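Local coordinates for protein fatty acid CoA ligase (Marinactinospora thermotolerans, PDB 6SQ8) that belongs to the ANL superfamily of AMP-binding enzymes and holds adenosine monophosphate together with 1-ethanoyl-9H-pyrido[3,4-b]indole-3-carboxylic acid, at residues Gln71-Tyr77 with Ile155-Ala159; Ala84-Ala90 with Arg110-Leu114; Ala99-Pro105 with Val120-Leu126. One frame throughout, in Å; residues are numbered along the deposited sequence.

The three contacts illustrate how an alpha/beta domain is assembled from sheet pairing, helix packing and a junction between sheets. Contact 3 pairs two neighbouring strands of the five-stranded parallel sheet, and contact 2 packs two helices that flank it. These two touch, Ala111 CB meeting Phe103 CG at 3.6 Å, and their centres are about 13 Å apart. Contact 1 lies about 15 Å from contact 3 and about 21 Å from contact 2, centre to centre, and couples the sheet's edge strand to the strand 155-160. The Val157 side chain is about 7 Å from 1-ethanoyl-9H-pyrido[3,4-b]indole-3-carboxylic acid, and the side chains of Val157 and Ala84 are each about 12 Å from adenosine monophosphate.

Contact 1 of 3, residues Gln71-Tyr77 with Ile155-Ala159; sequences QAIGCHY and IAVVA
His76, Ala156 and Tyr77 carry this buried junction, the first with its imidazole against two aliphatic side chains and the other two through their backbones. The carbonyl oxygen Ala156 O is gripped by two donors. Tyr77 N reaches Ala156 O at 3.0 Å from one face of the carbonyl plane, and Gln71 NE2 at 3.1 Å from the opposite face. The glutamine bond is nearly straight at hydrogen, 165°, and the oxygen lies in the plane of the donating amide, so the amide is turned to present an N-H squarely even though it meets the carbonyl from above. Gln71 OE1 is bound by Gln211, which fixes the amide at its other end as well.

Tyr77 O completes the pairing by accepting Val158 N at 3.0 Å. This single bridge between Tyr77 and Val157 joins the edge strand 76-79 of the parallel sheet to the outer strand 155-160 of a small antiparallel sheet, a seam between two sheets of the AMP-binding domain. On its other side, strand 155-160 carries a classic beta bulge, in which Ala156 and Val157 both face His173. Before strand 76-79, a Schellman motif with Gly74 at the C-prime position ends helix 61-72 and turns the chain toward His76.

The His76 side chain stands between its backbone N and carbonyl carbon (chi1 66°), which lays the ring beside Ile155 and Val158. His76 CB touches Ile155 CG2 at 3.7 Å, the two side chains running alongside in the same direction, and His76 CD2 meets Val158 CG2 at 3.4 Å, the ring taking both methyls at a slant. Both ring nitrogens have partners: ND1 bonds to His151 and NE2 to Ala96 O. The ring of Trp361 also meets the imidazole.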
ATOM      1  N   GLN A  71      17.759   5.609  -8.563  1.00 37.52           N
ATOM      2  CA  GLN A  71      17.421   4.614  -9.582  1.00 37.41           C
ATOM      3  C   GLN A  71      18.199   4.905 -10.871  1.00 37.05           C
ATOM      4  O   GLN A  71      18.724   3.990 -11.493  1.00 39.73           O
ATOM      5  CB  GLN A  71      15.907   4.561  -9.784  1.00 36.97           C
ATOM      6  CG  GLN A  71      15.189   3.843  -8.636  1.00 36.33           C
ATOM      7  CD  GLN A  71      13.690   3.991  -8.698  1.00 34.27           C
ATOM      8  OE1 GLN A  71      13.164   4.929  -9.293  1.00 33.95           O
ATOM      9  NE2 GLN A  71      12.985   3.055  -8.086  1.00 33.60           N
ATOM     10  N   ALA A  72      18.270   6.183 -11.248  1.00 36.15           N
ATOM     11  CA  ALA A  72      19.012   6.650 -12.423  1.00 35.87           C
ATOM     12  C   ALA A  72      20.477   6.192 -12.368  1.00 36.73           C
ATOM     13  O   ALA A  72      21.013   5.770 -13.376  1.00 40.60           O
ATOM     14  CB  ALA A  72      18.927   8.152 -12.521  1.00 36.60           C
ATOM     15  N   ILE A  73      21.102   6.252 -11.186  1.00 37.40           N
ATOM     16  CA  ILE A  73      22.532   5.903 -11.029  1.00 37.11           C
ATOM     17  C   ILE A  73      22.687   4.392 -10.799  1.00 40.20           C
ATOM     18  O   ILE A  73      23.706   3.936 -10.256  1.00 42.17           O
ATOM     19  CB  ILE A  73      23.249   6.713  -9.925  1.00 34.03           C
ATOM     20  CG1 ILE A  73      22.852   6.268  -8.513  1.00 33.81           C
ATOM     21  CG2 ILE A  73      23.087   8.205 -10.143  1.00 30.61           C
ATOM     22  CD1 ILE A  73      23.837   6.636  -7.471  1.00 34.48           C
ATOM     23  N   GLY A  74      21.690   3.605 -11.213  1.00 39.56           N
ATOM     24  CA  GLY A  74      21.812   2.155 -11.217  1.00 36.88           C
ATOM     25  C   GLY A  74      21.827   1.540  -9.824  1.00 34.92           C
ATOM     26  O   GLY A  74      22.208   0.401  -9.683  1.00 34.69           O
ATOM     27  N   CYS A  75      21.348   2.265  -8.807  1.00 38.00           N
ATOM     28  CA  CYS A  75      21.176   1.704  -7.455  1.00 41.52           C
ATOM     29  C   CYS A  75      19.710   1.331  -7.194  1.00 38.49           C
ATOM     30  O   CYS A  75      18.817   1.696  -7.960  1.00 42.59           O
ATOM     31  CB  CYS A  75      21.669   2.694  -6.409  1.00 45.31           C
ATOM     32  SG  CYS A  75      23.474   2.859  -6.411  1.00 46.86           S
ATOM     33  N   HIS A  76      19.470   0.581  -6.113  1.00 34.82           N
ATOM     34  CA  HIS A  76      18.118   0.248  -5.705  1.00 33.67           C
ATOM     35  C   HIS A  76      17.728   1.042  -4.453  1.00 35.29           C
ATOM     36  O   HIS A  76      18.412   1.021  -3.429  1.00 35.95           O
ATOM     37  CB  HIS A  76      17.932  -1.268  -5.565  1.00 33.33           C
ATOM     38  CG  HIS A  76      18.696  -1.943  -4.484  1.00 35.08           C
ATOM     39  ND1 HIS A  76      19.808  -2.729  -4.749  1.00 36.76           N
ATOM     40  CD2 HIS A  76      18.477  -2.027  -3.155  1.00 38.17           C
ATOM     41  CE1 HIS A  76      20.258  -3.248  -3.619  1.00 38.25           C
ATOM     42  NE2 HIS A  76      19.462  -2.828  -2.623  1.00 40.16           N
ATOM     43  N   TYR A  77      16.598   1.745  -4.570  1.00 35.15           N
ATOM     44  CA  TYR A  77      16.017   2.542  -3.511  1.00 34.99           C
ATOM     45  C   TYR A  77      15.477   1.654  -2.381  1.00 34.37           C
ATOM     46  O   TYR A  77      14.753   0.689  -2.620  1.00 32.50           O
ATOM     47  CB  TYR A  77      14.878   3.369  -4.093  1.00 35.76           C
ATOM     48  CG  TYR A  77      14.087   4.162  -3.089  1.00 36.65           C
ATOM     49  CD1 TYR A  77      14.513   5.412  -2.669  1.00 37.11           C
ATOM     50  CD2 TYR A  77      12.886   3.686  -2.598  1.00 37.05           C
ATOM     51  CE1 TYR A  77      13.771   6.166  -1.775  1.00 37.28           C
ATOM     52  CE2 TYR A  77      12.139   4.421  -1.694  1.00 38.36           C
ATOM     53  CZ  TYR A  77      12.580   5.665  -1.282  1.00 37.95           C
ATOM     54  OH  TYR A  77      11.838   6.400  -0.412  1.00 39.46           O
ATOM     55  N   ILE A 155      17.439  -4.183 -10.454  1.00 41.83           N
ATOM     56  CA  ILE A 155      16.563  -3.897  -9.320  1.00 40.27           C
ATOM     57  C   ILE A 155      16.417  -2.380  -9.151  1.00 39.57           C
ATOM     58  O   ILE A 155      17.407  -1.629  -9.180  1.00 39.52           O
ATOM     59  CB  ILE A 155      17.099  -4.582  -8.053  1.00 40.51           C
ATOM     60  CG1 ILE A 155      17.279  -6.085  -8.279  1.00 41.22           C
ATOM     61  CG2 ILE A 155      16.203  -4.299  -6.853  1.00 43.65           C
ATOM     62  CD1 ILE A 155      16.049  -6.782  -8.818  1.00 44.01           C
ATOM     63  N   ALA A 156      15.156  -1.944  -9.002  1.00 38.41           N
ATOM     64  CA  ALA A 156      14.801  -0.540  -8.844  1.00 35.22           C
ATOM     65  C   ALA A 156      14.538  -0.224  -7.370  1.00 33.09           C
ATOM     66  O   ALA A 156      14.877   0.865  -6.904  1.00 35.55           O
ATOM     67  CB  ALA A 156      13.593  -0.225  -9.688  1.00 33.81           C
ATOM     68  N   VAL A 157      13.905  -1.171  -6.667  1.00 31.27           N
ATOM     69  CA  VAL A 157      13.420  -0.977  -5.307  1.00 31.99           C
ATOM     70  C   VAL A 157      13.607  -2.267  -4.512  1.00 30.11           C
ATOM     71  O   VAL A 157      13.365  -3.357  -5.036  1.00 28.28           O
ATOM     72  CB  VAL A 157      11.933  -0.574  -5.273  1.00 32.45           C
ATOM     73  CG1 VAL A 157      11.413  -0.491  -3.843  1.00 32.90           C
ATOM     74  CG2 VAL A 157      11.664   0.723  -6.025  1.00 31.31           C
ATOM     75  N   VAL A 158      14.011  -2.107  -3.244  1.00 30.50           N
ATOM     76  CA  VAL A 158      13.832  -3.142  -2.245  1.00 32.96           C
ATOM     77  C   VAL A 158      13.054  -2.533  -1.081  1.00 35.18           C
ATOM     78  O   VAL A 158      13.419  -1.495  -0.566  1.00 36.77           O
ATOM     79  CB  VAL A 158      15.152  -3.774  -1.775  1.00 32.98           C
ATOM     80  CG1 VAL A 158      14.906  -4.882  -0.763  1.00 31.39           C
ATOM     81  CG2 VAL A 158      15.967  -4.301  -2.950  1.00 34.31           C
ATOM     82  N   ALA A 159      11.956  -3.196  -0.714  1.00 34.35           N
ATOM     83  CA  ALA A 159      11.004  -2.736   0.268  1.00 33.81           C
ATOM     84  C   ALA A 159      10.736  -3.893   1.233  1.00 36.84           C
ATOM     85  O   ALA A 159      10.506  -5.017   0.784  1.00 39.20           O
ATOM     86  CB  ALA A 159       9.749  -2.307  -0.436  1.00 32.62           C
TER

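Contact 2 of 3, residues Ala84-Ala90 with Arg110-Leu114; sequences AAVTEQA and RAADL
Arg110 and Leu114 project from helix 108-117 onto the first turns of helix 86-95, joining two successive helices that connect strands of the parallel sheet in the AMP-binding domain. Over these short segments the axes approach to 10.1 Å and cross at -67°, a steep angle that concentrates the contact around a few side chains.

Arg110 supplies the polar half. Its chain leaves anti to the backbone N (chi1 177°) and then bends at chi2 and chi3, swinging the guanidinium across the start of the other helix. One terminal nitrogen makes both bonds: Arg110 NH1 donates to Ala84 O at 3.1 Å and to Gln89 OE1 at 3.0 Å. Both acceptors lie at the edge of the guanidinium, close to its plane, as its N-H groups require. The donor approaches the two oxygens differently. Ala84 O is met with only a modest tilt from its carbonyl plane, whereas Gln89 OE1 is met from well above the amide, whose plane stands 55° from that of the guanidinium. Gln89 NE2 donates to Arg81 O, so the amide is bonded at both ends, consistent with the modelled placing of its O and N. Meanwhile Val86 CB sits 3.9 Å above one face of the Arg110 guanidinium, toward its rim.

Leu114 makes the apolar half with one branch. Leu114 CD2 rests against Ala90 CB at 3.8 Å and Gln89 CB at 3.7 Å, lying close over the backbone of Val86 and Ala90, and approaches Val86 CG2 more loosely. Val86 CG2 also lies 3.7 Å from Asp113 OD1.

Beneath the helices, Arg110, Ala111 and Leu114 lean on Leu56 of strand 52-56, while Arg117, further along helix 108-117, continues the packing against Val86 and Ala90.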
ATOM      1  N   ALA A  84       7.745   2.712  10.965  1.00 61.43           N
ATOM      2  CA  ALA A  84       8.507   1.549  11.416  1.00 61.35           C
ATOM      3  C   ALA A  84       9.375   1.923  12.625  1.00 63.00           C
ATOM      4  O   ALA A  84       9.811   3.071  12.776  1.00 64.62           O
ATOM      5  CB  ALA A  84       9.342   0.998  10.289  1.00 56.52           C
ATOM      6  N   ALA A  85       9.609   0.922  13.478  1.00 62.47           N
ATOM      7  CA  ALA A  85      10.457   1.040  14.649  1.00 58.90           C
ATOM      8  C   ALA A  85      11.916   1.149  14.206  1.00 56.61           C
ATOM      9  O   ALA A  85      12.273   0.717  13.113  1.00 50.84           O
ATOM     10  CB  ALA A  85      10.260  -0.155  15.552  1.00 62.28           C
ATOM     11  N   VAL A  86      12.744   1.734  15.074  1.00 60.93           N
ATOM     12  CA  VAL A  86      14.156   1.974  14.789  1.00 64.02           C
ATOM     13  C   VAL A  86      14.878   0.641  14.534  1.00 66.04           C
ATOM     14  O   VAL A  86      15.770   0.575  13.680  1.00 61.43           O
ATOM     15  CB  VAL A  86      14.824   2.793  15.912  1.00 63.81           C
ATOM     16  CG1 VAL A  86      14.644   2.157  17.287  1.00 62.13           C
ATOM     17  CG2 VAL A  86      16.301   3.021  15.617  1.00 65.63           C
ATOM     18  N   THR A  87      14.497  -0.415  15.270  1.00 71.52           N
ATOM     19  CA  THR A  87      15.198  -1.721  15.157  1.00 72.03           C
ATOM     20  C   THR A  87      14.852  -2.378  13.803  1.00 64.21           C
ATOM     21  O   THR A  87      15.744  -2.935  13.152  1.00 59.57           O
ATOM     22  CB  THR A  87      14.973  -2.595  16.407  1.00 72.66           C
ATOM     23  OG1 THR A  87      13.677  -3.183  16.353  1.00 71.03           O
ATOM     24  CG2 THR A  87      15.099  -1.829  17.702  1.00 70.20           C
ATOM     25  N   GLU A  88      13.592  -2.269  13.348  1.00 59.85           N
ATOM     26  CA  GLU A  88      13.135  -2.775  12.026  1.00 58.20           C
ATOM     27  C   GLU A  88      13.825  -1.997  10.892  1.00 57.07           C
ATOM     28  O   GLU A  88      14.328  -2.596   9.949  1.00 64.70           O
ATOM     29  CB  GLU A  88      11.605  -2.694  11.896  1.00 54.21           C
ATOM     30  N   GLN A  89      13.841  -0.661  10.982  1.00 58.96           N
ATOM     31  CA  GLN A  89      14.503   0.205   9.986  1.00 60.24           C
ATOM     32  C   GLN A  89      15.985  -0.179   9.878  1.00 61.10           C
ATOM     33  O   GLN A  89      16.515  -0.297   8.779  1.00 61.51           O
ATOM     34  CB  GLN A  89      14.379   1.687  10.352  1.00 65.85           C
ATOM     35  CG  GLN A  89      13.008   2.307  10.090  1.00 68.37           C
ATOM     36  CD  GLN A  89      12.932   3.749  10.541  1.00 72.09           C
ATOM     37  OE1 GLN A  89      13.865   4.297  11.127  1.00 78.54           O
ATOM     38  NE2 GLN A  89      11.822   4.403  10.254  1.00 72.58           N
ATOM     39  N   ALA A  90      16.639  -0.386  11.029  1.00 62.58           N
ATOM     40  CA  ALA A  90      18.079  -0.650  11.110  1.00 60.82           C
ATOM     41  C   ALA A  90      18.419  -2.003  10.470  1.00 61.04           C
ATOM     42  O   ALA A  90      19.410  -2.099   9.725  1.00 59.95           O
ATOM     43  CB  ALA A  90      18.526  -0.594  12.547  1.00 58.50           C
ATOM     44  N   ARG A 110      16.317  10.409  14.256  1.00 65.97           N
ATOM     45  CA  ARG A 110      16.145   9.003  13.899  1.00 62.35           C
ATOM     46  C   ARG A 110      17.382   8.495  13.146  1.00 57.09           C
ATOM     47  O   ARG A 110      17.782   7.349  13.317  1.00 60.32           O
ATOM     48  CB  ARG A 110      14.859   8.811  13.091  1.00 57.56           C
ATOM     49  CG  ARG A 110      14.639   7.387  12.608  1.00 58.46           C
ATOM     50  CD  ARG A 110      14.654   6.329  13.706  1.00 55.61           C
ATOM     51  NE  ARG A 110      13.534   6.457  14.624  1.00 54.09           N
ATOM     52  CZ  ARG A 110      12.357   5.850  14.478  1.00 52.31           C
ATOM     53  NH1 ARG A 110      12.143   5.034  13.459  1.00 48.78           N
ATOM     54  NH2 ARG A 110      11.390   6.073  15.351  1.00 49.20           N
ATOM     55  N   ALA A 111      17.981   9.350  12.318  1.00 52.81           N
ATOM     56  CA  ALA A 111      19.160   8.968  11.541  1.00 58.94           C
ATOM     57  C   ALA A 111      20.302   8.585  12.494  1.00 63.34           C
ATOM     58  O   ALA A 111      20.993   7.583  12.290  1.00 65.83           O
ATOM     59  CB  ALA A 111      19.575  10.076  10.588  1.00 59.38           C
ATOM     60  N   ALA A 112      20.497   9.415  13.524  1.00 67.53           N
ATOM     61  CA  ALA A 112      21.537   9.213  14.527  1.00 65.87           C
ATOM     62  C   ALA A 112      21.266   7.897  15.267  1.00 66.19           C
ATOM     63  O   ALA A 112      22.129   7.026  15.342  1.00 67.40           O
ATOM     64  CB  ALA A 112      21.578  10.394  15.467  1.00 63.49           C
ATOM     65  N   ASP A 113      20.038   7.764  15.770  1.00 64.37           N
ATOM     66  CA  ASP A 113      19.538   6.557  16.415  1.00 66.26           C
ATOM     67  C   ASP A 113      19.920   5.319  15.587  1.00 65.34           C
ATOM     68  O   ASP A 113      20.441   4.340  16.124  1.00 66.89           O
ATOM     69  CB  ASP A 113      18.022   6.679  16.592  1.00 73.55           C
ATOM     70  CG  ASP A 113      17.427   5.947  17.768  1.00 83.23           C
ATOM     71  OD1 ASP A 113      18.041   4.930  18.197  1.00 89.65           O
ATOM     72  OD2 ASP A 113      16.321   6.366  18.192  1.00 77.12           O
ATOM     73  N   LEU A 114      19.652   5.376  14.275  1.00 64.93           N
ATOM     74  CA  LEU A 114      19.895   4.272  13.334  1.00 60.97           C
ATOM     75  C   LEU A 114      21.389   3.947  13.290  1.00 61.70           C
ATOM     76  O   LEU A 114      21.773   2.773  13.276  1.00 65.12           O
ATOM     77  CB  LEU A 114      19.382   4.653  11.937  1.00 55.73           C
ATOM     78  CG  LEU A 114      17.887   4.414  11.707  1.00 52.61           C
ATOM     79  CD1 LEU A 114      17.391   5.094  10.443  1.00 50.72           C
ATOM     80  CD2 LEU A 114      17.557   2.934  11.665  1.00 53.00           C
TER

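Contact 3 of 3, residues Ala99-Pro105 with Val120-Leu126; sequences AALVFEP and VPVVLSL
Phe103 folds its ring over the neighbouring strand, where Ser125 and Val123 receive it. A chi1 of 71° tucks CG into the gap flanked by the residue's own N and C, bringing one face onto Ser125 CB, a CH-pi contact with Ser125 CB 4.1 Å from the centroid of the Phe103 ring. Val123 CG1 touches the ring's edge at Phe103 CE1, 3.9 Å away. Ser125 OG bonds to Gly127 O.

The other face of the sheet is aliphatic, with Val102 and Leu124 following Ala100 and Val122. Val102 sends CG1 anti to its backbone N (chi1 -179°), forward to Leu126 CD1 at 3.5 Å, while Val102 CG2 meets Leu124 CB at 4.1 Å; one valine thus bridges two leucines. Just past the strand ends, Leu126 CD2 lies 4.0 Å from Glu104 CG. Beyond that carbon the glutamate runs extended, and its carboxylate is held by Thr60 and the backbone of Ala58. Just before strand 122-125, Val120 CG1 packs against the backbone of Ala100 and Leu101.

Between the two sets of side chains the parallel strands exchange four backbone hydrogen bonds. Leu101 N binds Val122 O and Leu124 N binds Leu101 O; Phe103 N donates to Leu124 O and Leu126 N to Phe103 O, the last at 2.9 Å.

The pair forms the strands of a beta-alpha-beta crossover. Its helix 108-117 covers Leu101, Phe103 and Val123, helix 28-44 meets Val102, Leu124 and Leu126, and strand 52-56 flanks strand 98-103 on its other edge.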
ATOM      1  N   ALA A  99      24.774   0.990   0.610  1.00 40.96           N
ATOM      2  CA  ALA A  99      26.058   1.654   0.454  1.00 46.53           C
ATOM      3  C   ALA A  99      26.012   3.091   0.994  1.00 52.30           C
ATOM      4  O   ALA A  99      27.039   3.781   1.016  1.00 56.69           O
ATOM      5  CB  ALA A  99      26.452   1.653  -0.992  1.00 47.76           C
ATOM      6  N   ALA A 100      24.828   3.532   1.439  1.00 52.36           N
ATOM      7  CA  ALA A 100      24.616   4.895   1.866  1.00 46.74           C
ATOM      8  C   ALA A 100      23.320   4.987   2.666  1.00 46.23           C
ATOM      9  O   ALA A 100      22.412   4.187   2.480  1.00 46.90           O
ATOM     10  CB  ALA A 100      24.579   5.808   0.660  1.00 47.09           C
ATOM     11  N   LEU A 101      23.272   5.980   3.558  1.00 49.45           N
ATOM     12  CA  LEU A 101      22.034   6.452   4.172  1.00 46.81           C
ATOM     13  C   LEU A 101      21.883   7.936   3.847  1.00 45.80           C
ATOM     14  O   LEU A 101      22.681   8.715   4.274  1.00 49.97           O
ATOM     15  CB  LEU A 101      22.096   6.231   5.682  1.00 43.93           C
ATOM     16  CG  LEU A 101      20.963   6.878   6.470  1.00 49.06           C
ATOM     17  CD1 LEU A 101      19.655   6.111   6.281  1.00 50.27           C
ATOM     18  CD2 LEU A 101      21.322   6.980   7.947  1.00 52.73           C
ATOM     19  N   VAL A 102      20.877   8.286   3.051  1.00 44.30           N
ATOM     20  CA  VAL A 102      20.531   9.666   2.773  1.00 39.41           C
ATOM     21  C   VAL A 102      19.327  10.011   3.641  1.00 39.34           C
ATOM     22  O   VAL A 102      18.371   9.246   3.671  1.00 40.18           O
ATOM     23  CB  VAL A 102      20.229   9.884   1.284  1.00 39.23           C
ATOM     24  CG1 VAL A 102      19.898  11.339   0.983  1.00 40.27           C
ATOM     25  CG2 VAL A 102      21.374   9.413   0.414  1.00 39.71           C
ATOM     26  N   PHE A 103      19.395  11.133   4.364  1.00 39.27           N
ATOM     27  CA  PHE A 103      18.303  11.524   5.252  1.00 38.86           C
ATOM     28  C   PHE A 103      18.072  13.033   5.182  1.00 36.49           C
ATOM     29  O   PHE A 103      18.905  13.776   4.687  1.00 34.47           O
ATOM     30  CB  PHE A 103      18.575  11.053   6.683  1.00 43.62           C
ATOM     31  CG  PHE A 103      19.678  11.790   7.396  1.00 44.25           C
ATOM     32  CD1 PHE A 103      20.997  11.396   7.262  1.00 45.43           C
ATOM     33  CD2 PHE A 103      19.396  12.866   8.213  1.00 43.23           C
ATOM     34  CE1 PHE A 103      22.011  12.084   7.904  1.00 44.67           C
ATOM     35  CE2 PHE A 103      20.413  13.546   8.858  1.00 44.43           C
ATOM     36  CZ  PHE A 103      21.717  13.151   8.701  1.00 44.50           C
ATOM     37  N   GLU A 104      16.896  13.448   5.655  1.00 37.13           N
ATOM     38  CA  GLU A 104      16.502  14.862   5.687  1.00 38.06           C
ATOM     39  C   GLU A 104      16.757  15.412   7.092  1.00 36.75           C
ATOM     40  O   GLU A 104      16.684  14.670   8.064  1.00 32.97           O
ATOM     41  CB  GLU A 104      15.034  15.032   5.287  1.00 36.56           C
ATOM     42  CG  GLU A 104      14.776  14.891   3.804  1.00 36.62           C
ATOM     43  CD  GLU A 104      13.323  15.118   3.393  1.00 37.21           C
ATOM     44  OE1 GLU A 104      12.409  14.760   4.182  1.00 32.68           O
ATOM     45  OE2 GLU A 104      13.110  15.659   2.283  1.00 35.52           O
ATOM     46  N   PRO A 105      17.059  16.727   7.239  1.00 36.65           N
ATOM     47  CA  PRO A 105      17.276  17.342   8.549  1.00 33.69           C
ATOM     48  C   PRO A 105      16.188  16.997   9.570  1.00 35.30           C
ATOM     49  O   PRO A 105      16.515  16.610  10.683  1.00 37.98           O
ATOM     50  CB  PRO A 105      17.246  18.842   8.244  1.00 32.87           C
ATOM     51  CG  PRO A 105      17.750  18.938   6.817  1.00 33.84           C
ATOM     52  CD  PRO A 105      17.216  17.696   6.141  1.00 36.54           C
ATOM     53  N   VAL A 120      27.555   2.047   8.124  1.00 60.83           N
ATOM     54  CA  VAL A 120      27.246   2.346   6.723  1.00 59.86           C
ATOM     55  C   VAL A 120      28.399   3.153   6.126  1.00 59.40           C
ATOM     56  O   VAL A 120      28.820   4.148   6.698  1.00 59.26           O
ATOM     57  CB  VAL A 120      25.916   3.121   6.602  1.00 61.24           C
ATOM     58  CG1 VAL A 120      25.835   3.945   5.316  1.00 67.29           C
ATOM     59  CG2 VAL A 120      24.697   2.233   6.725  1.00 60.51           C
ATOM     60  N   PRO A 121      28.936   2.768   4.948  1.00 64.25           N
ATOM     61  CA  PRO A 121      30.046   3.498   4.324  1.00 63.99           C
ATOM     62  C   PRO A 121      29.892   5.025   4.215  1.00 57.56           C
ATOM     63  O   PRO A 121      30.797   5.762   4.581  1.00 49.20           O
ATOM     64  CB  PRO A 121      30.087   2.905   2.903  1.00 69.53           C
ATOM     65  CG  PRO A 121      29.571   1.486   3.083  1.00 70.26           C
ATOM     66  CD  PRO A 121      28.511   1.594   4.161  1.00 65.89           C
ATOM     67  N   VAL A 122      28.757   5.482   3.689  1.00 55.39           N
ATOM     68  CA  VAL A 122      28.555   6.885   3.332  1.00 58.05           C
ATOM     69  C   VAL A 122      27.255   7.355   3.989  1.00 55.41           C
ATOM     70  O   VAL A 122      26.252   6.667   3.953  1.00 57.20           O
ATOM     71  CB  VAL A 122      28.502   7.064   1.803  1.00 60.01           C
ATOM     72  CG1 VAL A 122      28.417   8.517   1.386  1.00 59.51           C
ATOM     73  CG2 VAL A 122      29.673   6.379   1.112  1.00 67.51           C
ATOM     74  N   VAL A 123      27.290   8.538   4.593  1.00 53.82           N
ATOM     75  CA  VAL A 123      26.133   9.118   5.257  1.00 52.46           C
ATOM     76  C   VAL A 123      25.957  10.538   4.723  1.00 49.96           C
ATOM     77  O   VAL A 123      26.786  11.379   4.970  1.00 51.25           O
ATOM     78  CB  VAL A 123      26.269   9.091   6.793  1.00 52.39           C
ATOM     79  CG1 VAL A 123      25.143   9.846   7.460  1.00 52.07           C
ATOM     80  CG2 VAL A 123      26.303   7.670   7.339  1.00 51.73           C
ATOM     81  N   LEU A 124      24.858  10.762   3.996  1.00 49.07           N
ATOM     82  CA  LEU A 124      24.559  12.010   3.283  1.00 46.47           C
ATOM     83  C   LEU A 124      23.215  12.585   3.746  1.00 44.26           C
ATOM     84  O   LEU A 124      22.356  11.859   4.268  1.00 42.90           O
ATOM     85  CB  LEU A 124      24.531  11.719   1.787  1.00 45.69           C
ATOM     86  CG  LEU A 124      25.757  10.999   1.238  1.00 48.59           C
ATOM     87  CD1 LEU A 124      25.544  10.566  -0.200  1.00 50.96           C
ATOM     88  CD2 LEU A 124      26.991  11.875   1.326  1.00 49.39           C
ATOM     89  N   SER A 125      23.033  13.897   3.563  1.00 40.32           N
ATOM     90  CA  SER A 125      21.843  14.575   4.050  1.00 37.76           C
ATOM     91  C   SER A 125      21.360  15.588   3.017  1.00 35.49           C
ATOM     92  O   SER A 125      22.153  16.208   2.322  1.00 37.12           O
ATOM     93  CB  SER A 125      22.091  15.219   5.385  1.00 41.19           C
ATOM     94  OG  SER A 125      22.863  16.402   5.237  1.00 44.55           O
ATOM     95  N   LEU A 126      20.039  15.739   2.934  1.00 36.22           N
ATOM     96  CA  LEU A 126      19.404  16.709   2.055  1.00 36.72           C
ATOM     97  C   LEU A 126      19.331  18.049   2.793  1.00 36.27           C
ATOM     98  O   LEU A 126      18.308  18.408   3.375  1.00 32.87           O
ATOM     99  CB  LEU A 126      18.012  16.193   1.688  1.00 39.41           C
ATOM    100  CG  LEU A 126      17.877  15.513   0.327  1.00 43.32           C
ATOM    101  CD1 LEU A 126      19.035  14.567   0.041  1.00 45.55           C
ATOM    102  CD2 LEU A 126      16.536  14.787   0.241  1.00 44.88           C
TER